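Local coordinates for protein pseudoazurin (PDB 1PMY) that binds one copper ion per subunit and probably serves as a periplasmic electron carrier of the small blue copper protein family, at residues A4-N9 with L34-G39; E43-M48 with G75-P80. All blocks are in the same frame, centred on the assembly; numbering follows the deposited sequence.

Contact 1: A4-N9 with L34-G39; sequences AVKMLN and LPTDKG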
loop_
_atom_site.group_PDB
_atom_site.type_symbol
_atom_site.label_atom_id
_atom_site.label_comp_id
_atom_site.label_asym_id
_atom_site.label_seq_id
_atom_site.Cartn_x
_atom_site.Cartn_y
_atom_site.Cartn_z
ATOM N N ALA A 4 7.624 1.574 9.783
ATOM C CA ALA A 4 8.515 1.254 8.667
ATOM C C ALA A 4 7.966 -0.004 7.960
ATOM O O ALA A 4 7.693 -1.022 8.601
ATOM C CB ALA A 4 9.902 0.896 9.336
ATOM N N VAL A 5 8.054 0.082 6.662
ATOM C CA VAL A 5 7.717 -0.891 5.675
ATOM C C VAL A 5 8.929 -1.012 4.714
ATOM O O VAL A 5 9.435 0.012 4.221
ATOM C CB VAL A 5 6.469 -0.396 4.852
ATOM C CG1 VAL A 5 6.176 -1.390 3.695
ATOM C CG2 VAL A 5 5.295 -0.359 5.819
ATOM N N LYS A 6 9.348 -2.252 4.585
ATOM C CA LYS A 6 10.448 -2.657 3.739
ATOM C C LYS A 6 9.965 -3.016 2.300
ATOM O O LYS A 6 8.959 -3.699 2.156
ATOM C CB LYS A 6 11.186 -3.892 4.211
ATOM C CG LYS A 6 11.485 -4.180 5.627
ATOM C CD LYS A 6 11.891 -3.198 6.649
ATOM C CE LYS A 6 10.878 -2.187 7.159
ATOM N NZ LYS A 6 9.763 -2.928 7.920
ATOM N N MET A 7 10.750 -2.603 1.332
ATOM C CA MET A 7 10.524 -2.936 -0.114
ATOM C C MET A 7 11.497 -4.077 -0.456
ATOM O O MET A 7 12.730 -3.849 -0.474
ATOM C CB MET A 7 10.754 -1.637 -0.907
ATOM C CG MET A 7 9.670 -0.666 -0.399
ATOM S SD MET A 7 9.706 0.848 -1.442
ATOM C CE MET A 7 11.355 1.378 -1.001
ATOM N N LEU A 8 10.941 -5.240 -0.643
ATOM C CA LEU A 8 11.751 -6.468 -0.831
ATOM C C LEU A 8 11.523 -7.238 -2.137
ATOM O O LEU A 8 10.456 -7.343 -2.657
ATOM C CB LEU A 8 11.407 -7.459 0.306
ATOM C CG LEU A 8 11.627 -7.032 1.734
ATOM C CD1 LEU A 8 10.771 -7.829 2.709
ATOM C CD2 LEU A 8 13.055 -6.962 2.117
ATOM N N ASN A 9 12.670 -7.749 -2.581
ATOM C CA ASN A 9 12.670 -8.689 -3.732
ATOM C C ASN A 9 12.013 -10.019 -3.294
ATOM O O ASN A 9 11.308 -10.666 -4.134
ATOM C CB ASN A 9 14.084 -8.921 -4.230
ATOM C CG ASN A 9 14.712 -7.765 -4.910
ATOM O OD1 ASN A 9 14.049 -6.709 -5.213
ATOM N ND2 ASN A 9 15.974 -7.912 -5.296
ATOM N N LEU A 34 11.254 1.592 3.286
ATOM C CA LEU A 34 12.718 1.406 3.249
ATOM C C LEU A 34 13.163 0.619 2.036
ATOM O O LEU A 34 12.675 -0.487 1.876
ATOM C CB LEU A 34 13.058 0.659 4.571
ATOM C CG LEU A 34 12.832 1.521 5.845
ATOM C CD1 LEU A 34 12.969 0.598 7.047
ATOM C CD2 LEU A 34 13.742 2.707 5.865
ATOM N N PRO A 35 14.136 1.178 1.313
ATOM C CA PRO A 35 14.672 0.497 0.137
ATOM C C PRO A 35 15.610 -0.627 0.544
ATOM O O PRO A 35 16.782 -0.615 0.114
ATOM C CB PRO A 35 15.344 1.665 -0.634
ATOM C CG PRO A 35 15.909 2.528 0.497
ATOM C CD PRO A 35 14.768 2.515 1.551
ATOM N N THR A 36 15.162 -1.627 1.230
ATOM C CA THR A 36 15.881 -2.821 1.672
ATOM C C THR A 36 16.603 -3.380 0.471
ATOM O O THR A 36 17.810 -3.728 0.437
ATOM C CB THR A 36 15.066 -3.891 2.450
ATOM O OG1 THR A 36 14.239 -3.232 3.443
ATOM C CG2 THR A 36 15.953 -4.989 3.133
ATOM N N ASP A 37 15.789 -3.562 -0.576
ATOM C CA ASP A 37 16.305 -3.975 -1.889
ATOM C C ASP A 37 16.040 -2.746 -2.781
ATOM O O ASP A 37 15.102 -1.971 -2.556
ATOM C CB ASP A 37 15.620 -5.213 -2.412
ATOM C CG ASP A 37 15.984 -6.492 -1.663
ATOM O OD1 ASP A 37 17.176 -6.725 -1.485
ATOM O OD2 ASP A 37 15.133 -7.300 -1.348
ATOM N N LYS A 38 16.912 -2.554 -3.724
ATOM C CA LYS A 38 16.806 -1.458 -4.683
ATOM C C LYS A 38 15.734 -1.820 -5.742
ATOM O O LYS A 38 15.400 -2.989 -5.944
ATOM C CB LYS A 38 18.205 -1.443 -5.384
ATOM C CG LYS A 38 18.291 -1.308 -6.833
ATOM C CD LYS A 38 19.372 -1.928 -7.646
ATOM C CE LYS A 38 19.530 -3.446 -7.395
ATOM N NZ LYS A 38 18.771 -4.222 -8.441
ATOM N N GLY A 39 15.384 -0.756 -6.484
ATOM C CA GLY A 39 14.488 -0.960 -7.644
ATOM C C GLY A 39 12.989 -0.975 -7.279
ATOM O O GLY A 39 12.248 -1.457 -8.137
HETATM O O HOH W 1 14.099 -5.131 -7.319
HETATM O O HOH W 2 17.152 -5.421 -6.538
#
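The parallel bridge of K6 with L34 joins the N-terminal strand 2-8 to the end of strand 30-34, two neighbouring strands of the cupredoxin fold. L34 N donates to V5 O at 2.6 Å and M7 N to L34 O at 2.9 Å, so that the backbone of L34 is gripped by both neighbours of K6. The side chains of K6 and L34 run next to each other in the same direction, and K6 CE presses on L34 CD1 at 3.5 Å, closer than non-bonded carbons usually come. Bends at chi2, chi3 and chi4 curl the lysine back, placing NZ above the carbonyl plane of A4 for a bond to A4 O of 2.9 Å.

Beyond L34 the chain makes an inverse gamma turn centred on P35, and D37 N then reaches M7 O at 3.1 Å. M7 CE, swung round by a chi3 of -63°, lies against P35 CA at 3.6 Å, while the same side chain touches H40. In this plastocyanin-like protein the loop runs straight into that copper ligand. D37 OD2 accepts N9 N at 2.8 Å on its anti side, with the donor 25° out of the carboxylate plane. The N9 amide stacks on that carboxylate, the two planes 21° apart, and its OD1 also shares a weak hydrogen bond with H40 NE2. One water bridges N9 OD1 and K38 O; a second links N9 ND2 to K38 O and NZ.

Contact 2: E43-M48 with G75-P80; sequences ETIKGM and GFKCAP. With CU (copper (II) ion), chain B.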
loop_
_atom_site.group_PDB
_atom_site.type_symbol
_atom_site.label_atom_id
_atom_site.label_comp_id
_atom_site.label_asym_id
_atom_site.label_seq_id
_atom_site.Cartn_x
_atom_site.Cartn_y
_atom_site.Cartn_z
ATOM N N GLU A 43 3.484 3.901 -5.178
ATOM C CA GLU A 43 2.603 4.814 -5.983
ATOM C C GLU A 43 1.177 4.471 -5.671
ATOM O O GLU A 43 0.783 3.267 -5.512
ATOM C CB GLU A 43 2.874 4.728 -7.489
ATOM C CG GLU A 43 1.983 5.598 -8.374
ATOM C CD GLU A 43 2.328 5.677 -9.833
ATOM O OE1 GLU A 43 3.342 5.080 -10.168
ATOM O OE2 GLU A 43 1.660 6.357 -10.616
ATOM N N THR A 44 0.396 5.527 -5.599
ATOM C CA THR A 44 -1.074 5.314 -5.351
ATOM C C THR A 44 -1.646 4.404 -6.496
ATOM O O THR A 44 -1.209 4.570 -7.669
ATOM C CB THR A 44 -1.749 6.740 -5.545
ATOM O OG1 THR A 44 -1.198 7.589 -4.498
ATOM C CG2 THR A 44 -3.295 6.741 -5.548
ATOM N N ILE A 45 -2.583 3.562 -6.140
ATOM C CA ILE A 45 -3.351 2.861 -7.200
ATOM C C ILE A 45 -4.679 3.707 -7.312
ATOM O O ILE A 45 -5.434 3.885 -6.334
ATOM C CB ILE A 45 -3.733 1.434 -6.775
ATOM C CG1 ILE A 45 -2.424 0.610 -6.971
ATOM C CG2 ILE A 45 -4.803 0.855 -7.866
ATOM C CD1 ILE A 45 -2.438 -0.638 -6.045
ATOM N N LYS A 46 -4.859 4.373 -8.450
ATOM C CA LYS A 46 -6.075 5.230 -8.612
ATOM C C LYS A 46 -7.319 4.441 -8.323
ATOM O O LYS A 46 -7.488 3.260 -8.724
ATOM C CB LYS A 46 -6.021 5.702 -10.094
ATOM C CG LYS A 46 -7.097 6.740 -10.231
ATOM C CD LYS A 46 -7.106 7.721 -11.352
ATOM C CE LYS A 46 -8.479 8.161 -11.828
ATOM N NZ LYS A 46 -9.174 6.986 -12.492
ATOM N N GLY A 47 -8.272 4.994 -7.592
ATOM C CA GLY A 47 -9.538 4.392 -7.218
ATOM C C GLY A 47 -9.365 3.687 -5.858
ATOM O O GLY A 47 -10.397 3.215 -5.321
ATOM N N MET A 48 -8.134 3.762 -5.309
ATOM C CA MET A 48 -7.913 3.092 -3.994
ATOM C C MET A 48 -7.379 4.156 -2.996
ATOM O O MET A 48 -6.278 4.003 -2.440
ATOM C CB MET A 48 -7.018 1.832 -4.000
ATOM C CG MET A 48 -7.538 0.771 -4.887
ATOM S SD MET A 48 -6.462 -0.683 -4.904
ATOM C CE MET A 48 -7.040 -1.470 -3.381
ATOM N N GLY A 75 -4.667 1.958 -1.365
ATOM C CA GLY A 75 -3.931 0.810 -1.963
ATOM C C GLY A 75 -2.696 1.479 -2.670
ATOM O O GLY A 75 -2.921 2.601 -3.217
ATOM N N PHE A 76 -1.594 0.780 -2.462
ATOM C CA PHE A 76 -0.360 1.308 -3.094
ATOM C C PHE A 76 0.261 0.133 -3.875
ATOM O O PHE A 76 0.151 -0.986 -3.421
ATOM C CB PHE A 76 0.660 1.752 -2.023
ATOM C CG PHE A 76 0.259 2.972 -1.232
ATOM C CD1 PHE A 76 0.297 4.181 -1.895
ATOM C CD2 PHE A 76 -0.281 2.856 0.063
ATOM C CE1 PHE A 76 -0.126 5.340 -1.222
ATOM C CE2 PHE A 76 -0.640 4.012 0.772
ATOM C CZ PHE A 76 -0.567 5.212 0.089
ATOM N N LYS A 77 0.913 0.513 -4.936
ATOM C CA LYS A 77 1.667 -0.444 -5.764
ATOM C C LYS A 77 3.134 0.055 -5.770
ATOM O O LYS A 77 3.507 1.172 -5.474
ATOM C CB LYS A 77 1.115 -0.361 -7.234
ATOM C CG LYS A 77 1.303 0.903 -8.028
ATOM C CD LYS A 77 0.788 0.676 -9.487
ATOM C CE LYS A 77 0.838 2.013 -10.205
ATOM N NZ LYS A 77 0.393 1.699 -11.636
ATOM N N CYS A 78 3.953 -0.925 -6.194
ATOM C CA CYS A 78 5.334 -0.674 -6.600
ATOM C C CYS A 78 5.190 -0.547 -8.136
ATOM O O CYS A 78 4.718 -1.552 -8.740
ATOM C CB CYS A 78 6.286 -1.784 -6.152
ATOM S SG CYS A 78 7.795 -1.654 -7.113
ATOM N N ALA A 79 5.391 0.629 -8.716
ATOM C CA ALA A 79 5.197 0.752 -10.176
ATOM C C ALA A 79 5.809 -0.248 -11.050
ATOM O O ALA A 79 5.047 -0.965 -11.791
ATOM C CB ALA A 79 5.072 2.150 -10.681
ATOM N N PRO A 80 7.128 -0.470 -11.014
ATOM C CA PRO A 80 7.793 -1.447 -11.873
ATOM C C PRO A 80 7.336 -2.890 -11.548
ATOM O O PRO A 80 7.365 -3.667 -12.548
ATOM C CB PRO A 80 9.267 -1.341 -11.495
ATOM C CG PRO A 80 9.348 -0.494 -10.292
ATOM C CD PRO A 80 8.069 0.383 -10.183
HETATM CU CU CU B . 9.040 -3.300 -6.527
HETATM O O HOH W 3 1.782 3.719 -12.745
HETATM O O HOH W 4 -3.649 5.203 -2.191
#
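E43 and K77 form an antiparallel hydrogen-bonded pair: K77 N donates almost straight to E43 O at 2.8 Å, and E43 N to K77 O at 2.7 Å along a more bent path. Next to it T44 faces F76 as a non-hydrogen-bonded pair, after which I45 N meets G75 O at 3.1 Å from above the carbonyl plane. G75 N closes the backbone set on M48 O at 2.8 Å, and a water bridges M48 O and G75 O. This short pairing sets strand 43-44 on the edge of the cupredoxin sheet; the chain then leaves through a type II turn, I45 to M48, that returns M48 to G75.

In van der Waals contact, I45 CG1 rests on K77 CB at 3.7 Å and I45 CD1 on the backbone carbon F76 C. A side chain on G75 would run into M48 SD.

Among polar side chains, K77 CG sits between its backbone N and carbonyl carbon (chi1 66°), and the extended chain lies alongside E43. Their charges stay apart, E43 OE1 4.7 Å from K77 NZ, with a water bonded to NZ and weakly to OE1; E43 OE2 bonds Y55 OH. With an alanine in place of K77 the ammonium group is gone, which would probably leave E43 without a nearby positive charge and Y82 without its cation-pi partner.

Copper is bound by C78 SG at 2.1 Å; H40, H81 and M86 complete the site.

How the contacts relate
Along the chain the two contacts follow one another, both segments of contact 1 coming before those of contact 2, and their centres lie about 16 Å apart within one plastocyanin-like domain. Both belong to the same mixed sheet: contact 2 pairs 43-44, one of its two outermost strands, with 72-77, whereas contact 1 joins 2-8 to 30-34, further across, beyond strands 87-92 and 17-25. They meet where their loops converge, G39 O packing against P80 CG at 3.7 Å. The copper ligands fall at this junction: H40 follows directly on 34-39, C78 lies within 75-80 and H81 comes next. The two strand pairings thus deliver separate parts of the chain to one metal site, which M86 completes.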